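Local coordinates for alkylhalidase CmlS (Streptomyces venezuelae, PDB 3I3L), which is a flavin-dependent halogenase of chloramphenicol biosynthesis that holds its FAD through a covalent flavin-aspartate bond, at residues 41-47 / 339-343; 37-41 / 73-79; 305-311 / 356-360. One frame throughout, in Å; residues are numbered along the deposited sequence.

Contact 1. Residues 41-47 / 339-343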
loop_
_atom_site.group_PDB
_atom_site.type_symbol
_atom_site.label_atom_id
_atom_site.label_comp_id
_atom_site.label_asym_id
_atom_site.label_seq_id
_atom_site.Cartn_x
_atom_site.Cartn_y
_atom_site.Cartn_z
ATOM N N THR A 41 14.148 -12.627 -2.705
ATOM C CA THR A 41 13.205 -13.635 -2.203
ATOM C C THR A 41 13.300 -14.940 -3.004
ATOM O O THR A 41 13.292 -16.006 -2.423
ATOM C CB THR A 41 11.748 -13.088 -2.173
ATOM O OG1 THR A 41 11.747 -11.908 -1.398
ATOM C CG2 THR A 41 10.767 -14.087 -1.556
ATOM N N LEU A 42 13.372 -14.838 -4.342
ATOM C CA LEU A 42 13.513 -15.995 -5.226
ATOM C C LEU A 42 14.836 -16.775 -4.949
ATOM O O LEU A 42 14.853 -17.973 -4.993
ATOM C CB LEU A 42 13.524 -15.564 -6.693
ATOM C CG LEU A 42 12.199 -15.423 -7.416
ATOM C CD1 LEU A 42 12.357 -14.554 -8.701
ATOM C CD2 LEU A 42 11.521 -16.795 -7.683
ATOM N N HIS A 43 15.920 -16.062 -4.650
ATOM C CA HIS A 43 17.193 -16.690 -4.271
ATOM C C HIS A 43 17.075 -17.466 -2.944
ATOM O O HIS A 43 17.452 -18.630 -2.876
ATOM C CB HIS A 43 18.276 -15.639 -4.171
ATOM C CG HIS A 43 19.501 -16.118 -3.470
ATOM N ND1 HIS A 43 20.562 -16.715 -4.146
ATOM C CD2 HIS A 43 19.859 -16.061 -2.163
ATOM C CE1 HIS A 43 21.499 -17.028 -3.273
ATOM N NE2 HIS A 43 21.100 -16.644 -2.064
ATOM N N LYS A 44 16.493 -16.846 -1.918
ATOM C CA LYS A 44 16.266 -17.506 -0.641
ATOM C C LYS A 44 15.362 -18.744 -0.856
ATOM O O LYS A 44 15.459 -19.746 -0.109
ATOM C CB LYS A 44 15.582 -16.513 0.319
ATOM C CG LYS A 44 15.194 -17.045 1.721
ATOM C CD LYS A 44 14.644 -15.901 2.567
ATOM C CE LYS A 44 14.173 -16.355 3.964
ATOM N NZ LYS A 44 15.363 -16.706 4.806
ATOM N N LEU A 45 14.458 -18.680 -1.846
ATOM C CA LEU A 45 13.604 -19.834 -2.124
ATOM C C LEU A 45 14.304 -20.891 -3.021
ATOM O O LEU A 45 13.713 -21.906 -3.366
ATOM C CB LEU A 45 12.262 -19.434 -2.733
ATOM C CG LEU A 45 11.352 -18.565 -1.863
ATOM C CD1 LEU A 45 10.178 -18.042 -2.699
ATOM C CD2 LEU A 45 10.843 -19.361 -0.627
ATOM N N GLY A 46 15.553 -20.610 -3.392
ATOM C CA GLY A 46 16.416 -21.555 -4.036
ATOM C C GLY A 46 16.376 -21.511 -5.554
ATOM O O GLY A 46 16.775 -22.481 -6.189
ATOM N N HIS A 47 15.906 -20.407 -6.142
ATOM C CA HIS A 47 15.808 -20.301 -7.576
ATOM C C HIS A 47 16.952 -19.557 -8.142
ATOM O O HIS A 47 17.729 -18.956 -7.419
ATOM C CB HIS A 47 14.436 -19.694 -7.989
ATOM C CG HIS A 47 13.273 -20.500 -7.501
ATOM N ND1 HIS A 47 12.622 -21.426 -8.288
ATOM C CD2 HIS A 47 12.660 -20.537 -6.296
ATOM C CE1 HIS A 47 11.668 -22.021 -7.586
ATOM N NE2 HIS A 47 11.663 -21.495 -6.376
ATOM N N ALA A 339 7.529 -13.938 -6.118
ATOM C CA ALA A 339 8.553 -14.919 -5.796
ATOM C C ALA A 339 7.921 -16.234 -5.232
ATOM O O ALA A 339 8.204 -17.329 -5.717
ATOM C CB ALA A 339 9.551 -14.308 -4.784
ATOM N N ALA A 340 7.076 -16.116 -4.221
ATOM C CA ALA A 340 6.485 -17.275 -3.601
ATOM C C ALA A 340 5.616 -17.977 -4.614
ATOM O O ALA A 340 5.512 -19.213 -4.607
ATOM C CB ALA A 340 5.669 -16.847 -2.372
ATOM N N ALA A 341 4.941 -17.196 -5.464
ATOM C CA ALA A 341 4.050 -17.764 -6.478
ATOM C C ALA A 341 4.831 -18.598 -7.487
ATOM O O ALA A 341 4.401 -19.693 -7.856
ATOM C CB ALA A 341 3.287 -16.612 -7.234
ATOM N N ILE A 342 5.962 -18.020 -7.969
ATOM C CA ILE A 342 6.806 -18.740 -8.931
ATOM C C ILE A 342 7.344 -20.060 -8.273
ATOM O O ILE A 342 7.332 -21.133 -8.875
ATOM C CB ILE A 342 7.916 -17.835 -9.411
ATOM C CG1 ILE A 342 7.370 -16.767 -10.432
ATOM C CG2 ILE A 342 9.015 -18.685 -10.173
ATOM C CD1 ILE A 342 8.369 -15.657 -10.632
ATOM N N ASP A 343 7.764 -19.969 -7.020
ATOM C CA ASP A 343 8.212 -21.161 -6.297
ATOM C C ASP A 343 7.150 -22.241 -6.202
ATOM O O ASP A 343 7.405 -23.424 -6.451
ATOM C CB ASP A 343 8.703 -20.778 -4.881
ATOM C CG ASP A 343 9.234 -21.981 -4.114
ATOM O OD1 ASP A 343 10.150 -22.673 -4.621
ATOM O OD2 ASP A 343 8.719 -22.256 -3.028
#
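H47 and D343 make the one polar link across this contact. NE2 of H47 donates to OD1 of D343 at 2.6 Å, a short bond with an N-H...O angle of 160°. The oxygen lies almost in the ring plane and is met on its anti side, while ring and carboxylate stand nearly perpendicular, 80° apart. D343 can reach across because its CG is anti to the backbone N (chi1 -178°), which carries the carboxylate out from its helix. The other oxygen, OD2, is held by salt bridges to R347 and R497, and ND1 of the histidine is bonded to the backbone N of S24, so both ring nitrogens have partners and the imidazole is fixed in its rotation. R347 and R497, beside this buried carboxylate, would probably favour its charged form; H47, accepting at ND1 and donating at NE2, fits a neutral ring.

The remaining contact is apolar and centres on A339, whose small side chain lets the helices come close: its CA is 5.1 Å from that of L42. The methyl of A339 meets CG2 of T41 at 3.5 Å, a tight fit, and CG of L42 at 3.9 Å. Further along, CD2 of L42 touches CG2 of I342 at 4.0 Å. L45 lays CD1 between the turns of the opposing helix, 3.8 Å from CB of D343 and close to the carbonyl O of A339, so that a leucine lies beside the aliphatic root of the aspartate.

G46 ends helix 33-44 in a Schellman motif, its positive phi turning the chain so that H47 faces helix 327-347. Beneath the pair lies the mixed sheet of the FAD-binding domain: L42 and I342 both rest on I181 of strand 179-182, and I342 also packs on F311 of strand 310-312.

Contact 2. Residues 37-41 / 73-79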
loop_
_atom_site.group_PDB
_atom_site.type_symbol
_atom_site.label_atom_id
_atom_site.label_comp_id
_atom_site.label_asym_id
_atom_site.label_seq_id
_atom_site.Cartn_x
_atom_site.Cartn_y
_atom_site.Cartn_z
ATOM N N VAL A 37 13.888 -6.956 -4.296
ATOM C CA VAL A 37 13.166 -7.784 -3.346
ATOM C C VAL A 37 12.722 -9.045 -3.994
ATOM O O VAL A 37 12.736 -10.093 -3.335
ATOM C CB VAL A 37 11.940 -7.035 -2.701
ATOM C CG1 VAL A 37 11.136 -7.946 -1.805
ATOM C CG2 VAL A 37 12.442 -5.857 -1.928
ATOM N N ALA A 38 12.247 -8.960 -5.244
ATOM C CA ALA A 38 11.838 -10.208 -5.947
ATOM C C ALA A 38 13.060 -11.191 -6.071
ATOM O O ALA A 38 12.936 -12.372 -5.797
ATOM C CB ALA A 38 11.327 -9.917 -7.288
ATOM N N GLY A 39 14.221 -10.665 -6.451
ATOM C CA GLY A 39 15.410 -11.492 -6.653
ATOM C C GLY A 39 15.934 -12.078 -5.344
ATOM O O GLY A 39 16.161 -13.282 -5.264
ATOM N N LEU A 40 16.064 -11.244 -4.321
ATOM C CA LEU A 40 16.402 -11.719 -2.971
ATOM C C LEU A 40 15.447 -12.795 -2.481
ATOM O O LEU A 40 15.877 -13.792 -1.886
ATOM C CB LEU A 40 16.391 -10.566 -1.955
ATOM C CG LEU A 40 17.441 -9.479 -2.153
ATOM C CD1 LEU A 40 17.097 -8.257 -1.318
ATOM C CD2 LEU A 40 18.875 -10.020 -1.822
ATOM N N THR A 41 14.148 -12.627 -2.705
ATOM C CA THR A 41 13.205 -13.635 -2.203
ATOM C C THR A 41 13.300 -14.940 -3.004
ATOM O O THR A 41 13.292 -16.006 -2.423
ATOM C CB THR A 41 11.748 -13.088 -2.173
ATOM O OG1 THR A 41 11.747 -11.908 -1.398
ATOM C CG2 THR A 41 10.767 -14.087 -1.556
ATOM N N ILE A 73 9.806 -6.694 5.878
ATOM C CA ILE A 73 10.162 -7.603 4.815
ATOM C C ILE A 73 11.666 -7.640 4.666
ATOM O O ILE A 73 12.271 -8.710 4.592
ATOM C CB ILE A 73 9.521 -7.215 3.457
ATOM C CG1 ILE A 73 8.022 -7.588 3.433
ATOM C CG2 ILE A 73 10.258 -7.959 2.273
ATOM C CD1 ILE A 73 7.270 -7.030 2.230
ATOM N N LEU A 74 12.275 -6.467 4.624
ATOM C CA LEU A 74 13.704 -6.366 4.516
ATOM C C LEU A 74 14.407 -7.044 5.731
ATOM O O LEU A 74 15.455 -7.631 5.601
ATOM C CB LEU A 74 14.102 -4.889 4.426
ATOM C CG LEU A 74 13.675 -4.169 3.129
ATOM C CD1 LEU A 74 14.119 -2.715 3.143
ATOM C CD2 LEU A 74 14.243 -4.880 1.945
ATOM N N ASN A 75 13.812 -6.960 6.899
ATOM C CA ASN A 75 14.405 -7.567 8.093
ATOM C C ASN A 75 14.399 -9.091 7.915
ATOM O O ASN A 75 15.433 -9.705 8.098
ATOM C CB ASN A 75 13.627 -7.156 9.329
ATOM C CG ASN A 75 14.043 -7.966 10.575
ATOM O OD1 ASN A 75 14.979 -7.587 11.266
ATOM N ND2 ASN A 75 13.333 -9.042 10.870
ATOM N N ARG A 76 13.251 -9.671 7.493
ATOM C CA ARG A 76 13.121 -11.101 7.257
ATOM C C ARG A 76 13.970 -11.630 6.093
ATOM O O ARG A 76 14.184 -12.831 5.974
ATOM C CB ARG A 76 11.638 -11.479 7.076
ATOM C CG ARG A 76 10.908 -11.441 8.427
ATOM C CD ARG A 76 9.399 -11.755 8.344
ATOM N NE ARG A 76 8.649 -10.594 7.859
ATOM C CZ ARG A 76 7.820 -10.601 6.803
ATOM N NH1 ARG A 76 7.167 -9.482 6.449
ATOM N NH2 ARG A 76 7.620 -11.729 6.127
ATOM N N LEU A 77 14.453 -10.730 5.250
ATOM C CA LEU A 77 15.335 -11.090 4.156
ATOM C C LEU A 77 16.797 -10.837 4.549
ATOM O O LEU A 77 17.688 -11.010 3.714
ATOM C CB LEU A 77 15.045 -10.268 2.896
ATOM C CG LEU A 77 13.794 -10.637 2.072
ATOM C CD1 LEU A 77 13.526 -9.553 0.991
ATOM C CD2 LEU A 77 13.943 -12.031 1.461
ATOM N N GLY A 78 17.029 -10.377 5.788
ATOM C CA GLY A 78 18.398 -10.331 6.340
ATOM C C GLY A 78 19.135 -9.027 6.200
ATOM O O GLY A 78 20.346 -8.948 6.405
ATOM N N LEU A 79 18.412 -7.965 5.933
ATOM C CA LEU A 79 19.066 -6.715 5.668
ATOM C C LEU A 79 19.199 -5.757 6.867
ATOM O O LEU A 79 19.693 -4.620 6.727
ATOM C CB LEU A 79 18.352 -6.070 4.499
ATOM C CG LEU A 79 18.720 -6.856 3.229
ATOM C CD1 LEU A 79 17.531 -6.943 2.349
ATOM C CD2 LEU A 79 19.799 -6.183 2.560
#
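V37 opens the contact by spreading its two methyls over different residues of 73-79. With CG1 anti to the backbone N (chi1 175°), that methyl meets CD1 of L77 at 4.0 Å and CG2 of I73 slightly farther off, in both cases with the side chains crossing at about a right angle; CG2 of V37 lies 4.4 Å from CD2 of L74. A beta-branched residue suits a place where two sides must be filled close to the backbone.

L40, one turn on, offers CB to CD1 of L77 and extends its own CD1 to meet CD1 of L79, tip to tip at 3.9 Å. The length of a leucine suits this reach toward L79.

T41 brings OG1 against L77, with CD2 of that leucine 3.6 Å away. The hydroxyl does not lack a partner in these apolar surroundings: OG1 of T41 donates to O of V37 at 2.8 Å, while T41 N reaches the same oxygen from the opposite face of its plane. L77 thus sits among V37, L40 and T41. Directly after it G78, at positive phi, closes helix 68-76 with a Schellman motif and turns L79 back toward L40.

The side chain of V37 comes to about 8 Å from the bound FAD. Helix 33-44 follows strand 25-29 and a glycine-rich turn that fits the GxGxxG pattern, consistent with the first beta-alpha unit of a Rossmann-type FAD-binding fold.

Contact 3. Residues 305-311 / 356-360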
loop_
_atom_site.group_PDB
_atom_site.type_symbol
_atom_site.label_atom_id
_atom_site.label_comp_id
_atom_site.label_asym_id
_atom_site.label_seq_id
_atom_site.Cartn_x
_atom_site.Cartn_y
_atom_site.Cartn_z
ATOM N N PHE A 305 -2.519 -9.112 -13.751
ATOM C CA PHE A 305 -1.330 -8.874 -12.904
ATOM C C PHE A 305 -0.294 -9.992 -13.157
ATOM O O PHE A 305 0.885 -9.780 -12.953
ATOM C CB PHE A 305 -1.715 -8.834 -11.419
ATOM C CG PHE A 305 -2.526 -7.623 -11.033
ATOM C CD1 PHE A 305 -1.894 -6.487 -10.567
ATOM C CD2 PHE A 305 -3.901 -7.593 -11.182
ATOM C CE1 PHE A 305 -2.662 -5.366 -10.183
ATOM C CE2 PHE A 305 -4.626 -6.463 -10.829
ATOM C CZ PHE A 305 -4.032 -5.385 -10.348
ATOM N N SER A 306 -0.733 -11.133 -13.626
ATOM C CA SER A 306 0.197 -12.214 -13.988
ATOM C C SER A 306 -0.637 -13.301 -14.725
ATOM O O SER A 306 -1.831 -13.440 -14.513
ATOM C CB SER A 306 0.792 -12.825 -12.704
ATOM O OG SER A 306 -0.207 -13.595 -11.997
ATOM N N ALA A 307 0.036 -14.071 -15.561
ATOM C CA ALA A 307 -0.547 -15.200 -16.263
ATOM C C ALA A 307 0.630 -16.029 -16.801
ATOM O O ALA A 307 1.717 -15.503 -16.961
ATOM C CB ALA A 307 -1.393 -14.720 -17.462
ATOM N N ASP A 308 0.389 -17.283 -17.105
ATOM C CA ASP A 308 1.373 -18.096 -17.820
ATOM C C ASP A 308 2.777 -18.059 -17.160
ATOM O O ASP A 308 2.953 -18.484 -16.022
ATOM C CB ASP A 308 1.412 -17.605 -19.270
ATOM C CG ASP A 308 0.047 -17.719 -19.974
ATOM O OD1 ASP A 308 -0.702 -18.678 -19.695
ATOM O OD2 ASP A 308 -0.261 -16.843 -20.827
ATOM N N ARG A 309 3.758 -17.493 -17.861
ATOM C CA ARG A 309 5.093 -17.437 -17.275
ATOM C C ARG A 309 5.577 -16.053 -16.826
ATOM O O ARG A 309 6.783 -15.849 -16.681
ATOM C CB ARG A 309 6.120 -18.064 -18.243
ATOM C CG ARG A 309 5.897 -19.538 -18.457
ATOM C CD ARG A 309 6.852 -20.172 -19.559
ATOM N NE ARG A 309 6.553 -21.620 -19.692
ATOM C CZ ARG A 309 7.043 -22.566 -18.870
ATOM N NH1 ARG A 309 7.849 -22.236 -17.878
ATOM N NH2 ARG A 309 6.683 -23.839 -19.006
ATOM N N PHE A 310 4.670 -15.081 -16.698
ATOM C CA PHE A 310 5.068 -13.749 -16.233
ATOM C C PHE A 310 4.257 -13.257 -15.016
ATOM O O PHE A 310 3.125 -13.622 -14.853
ATOM C CB PHE A 310 4.967 -12.723 -17.358
ATOM C CG PHE A 310 3.530 -12.303 -17.698
ATOM C CD1 PHE A 310 2.931 -11.204 -17.042
ATOM C CD2 PHE A 310 2.793 -12.971 -18.675
ATOM C CE1 PHE A 310 1.622 -10.802 -17.380
ATOM C CE2 PHE A 310 1.511 -12.569 -19.014
ATOM C CZ PHE A 310 0.922 -11.485 -18.367
ATOM N N PHE A 311 4.897 -12.405 -14.223
ATOM C CA PHE A 311 4.293 -11.671 -13.158
ATOM C C PHE A 311 4.711 -10.201 -13.335
ATOM O O PHE A 311 5.852 -9.923 -13.645
ATOM C CB PHE A 311 4.801 -12.174 -11.779
ATOM C CG PHE A 311 4.300 -13.559 -11.418
ATOM C CD1 PHE A 311 3.281 -13.719 -10.518
ATOM C CD2 PHE A 311 4.830 -14.681 -12.035
ATOM C CE1 PHE A 311 2.741 -14.931 -10.230
ATOM C CE2 PHE A 311 4.328 -15.969 -11.700
ATOM C CZ PHE A 311 3.298 -16.091 -10.823
ATOM N N HIS A 356 -1.978 -18.239 -10.000
ATOM C CA HIS A 356 -2.101 -16.987 -10.697
ATOM C C HIS A 356 -3.403 -16.269 -10.252
ATOM O O HIS A 356 -3.400 -15.065 -10.101
ATOM C CB HIS A 356 -2.151 -17.238 -12.198
ATOM C CG HIS A 356 -0.811 -17.275 -12.837
ATOM N ND1 HIS A 356 0.082 -16.230 -12.745
ATOM C CD2 HIS A 356 -0.231 -18.189 -13.654
ATOM C CE1 HIS A 356 1.166 -16.504 -13.450
ATOM N NE2 HIS A 356 1.029 -17.703 -13.973
ATOM N N ALA A 357 -4.490 -17.016 -10.092
ATOM C CA ALA A 357 -5.732 -16.436 -9.647
ATOM C C ALA A 357 -5.552 -15.827 -8.264
ATOM O O ALA A 357 -6.104 -14.793 -7.998
ATOM C CB ALA A 357 -6.906 -17.477 -9.684
ATOM N N TRP A 358 -4.756 -16.457 -7.400
ATOM C CA TRP A 358 -4.469 -15.874 -6.121
ATOM C C TRP A 358 -3.620 -14.566 -6.256
ATOM O O TRP A 358 -3.881 -13.573 -5.579
ATOM C CB TRP A 358 -3.830 -16.890 -5.155
ATOM C CG TRP A 358 -3.238 -16.214 -3.938
ATOM C CD1 TRP A 358 -3.885 -15.910 -2.774
ATOM C CD2 TRP A 358 -1.876 -15.751 -3.769
ATOM N NE1 TRP A 358 -3.025 -15.323 -1.892
ATOM C CE2 TRP A 358 -1.797 -15.165 -2.487
ATOM C CE3 TRP A 358 -0.736 -15.779 -4.568
ATOM C CZ2 TRP A 358 -0.620 -14.606 -1.992
ATOM C CZ3 TRP A 358 0.428 -15.211 -4.084
ATOM C CH2 TRP A 358 0.488 -14.660 -2.810
ATOM N N TYR A 359 -2.589 -14.582 -7.091
ATOM C CA TYR A 359 -1.760 -13.375 -7.250
ATOM C C TYR A 359 -2.625 -12.202 -7.805
ATOM O O TYR A 359 -2.510 -11.098 -7.333
ATOM C CB TYR A 359 -0.557 -13.664 -8.177
ATOM C CG TYR A 359 0.429 -12.499 -8.274
ATOM C CD1 TYR A 359 1.391 -12.272 -7.274
ATOM C CD2 TYR A 359 0.342 -11.597 -9.322
ATOM C CE1 TYR A 359 2.267 -11.151 -7.351
ATOM C CE2 TYR A 359 1.202 -10.526 -9.439
ATOM C CZ TYR A 359 2.168 -10.307 -8.456
ATOM O OH TYR A 359 3.011 -9.207 -8.578
ATOM N N ASN A 360 -3.505 -12.493 -8.786
ATOM C CA ASN A 360 -4.341 -11.454 -9.397
ATOM C C ASN A 360 -5.374 -10.885 -8.419
ATOM O O ASN A 360 -5.502 -9.664 -8.275
ATOM C CB ASN A 360 -5.091 -11.985 -10.644
ATOM C CG ASN A 360 -4.215 -12.057 -11.855
ATOM O OD1 ASN A 360 -4.215 -11.124 -12.662
ATOM N ND2 ASN A 360 -3.447 -13.174 -12.003
#
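Two torsions bring H356 and S306 together: the histidine has CG anti to its carbonyl carbon (chi1 -88°), and the serine holds OG between backbone N and carbonyl carbon (chi1 71°). OG of S306 and ND1 of H356 then share a hydrogen bond of 2.8 Å, either atom a possible donor. At the other end of the ring NE2 of H356 donates to O of D308 at 2.9 Å, from above the carbonyl plane, so the imidazole is pinned at both nitrogens while CA of A307 covers one face. A histidine suits the place because it can bond at two ends and still pack as a flat ring.

The type II' turn from A307 to F310 joins strands 306-307 and 310-312, a beta hairpin at the edge of the FAD-binding domain's mixed sheet, and helix 352-382 lies against it.

N360 grips the approach to this hairpin through both ends of its amide. OD1 of N360 accepts from N of F305 at 2.8 Å, while ND2 of N360 donates almost straight to O of S306 (3.0 Å, 173°) and also to O of H356. With an alanine in its place, N of F305 and O of S306 would lose these mates, and the start of the hairpin is likely to be held less firmly to the helix.

F311 turns its edge to the face of Y359, a T-shaped pair with centroids 5.1 Å apart; its ring also runs near parallel to that of H356, slid aside. Y359 OH bonds to O of L312.

In the fold
Contacts 1 and 2 share T41 and use neighbouring parts of helix 33-44, which packs on helix 327-347 through one and on the end of helix 68-76 through the other; their centres are 11 Å apart. Contact 3 joins contact 1 through F311, whose CE2 lies 3.4 Å from CG1 of I342 and whose CE1 is 3.5 Å from CB of A341. Contacts 2 and 3 do not touch, their nearest atoms being about 8 Å apart. The side chains nearest the bound FAD lie at about 8 Å for V37 in contact 2, 10 Å for Y359 in contact 3 and 13 Å for T41 in contact 1, so none of the three touches the cofactor through these side chains.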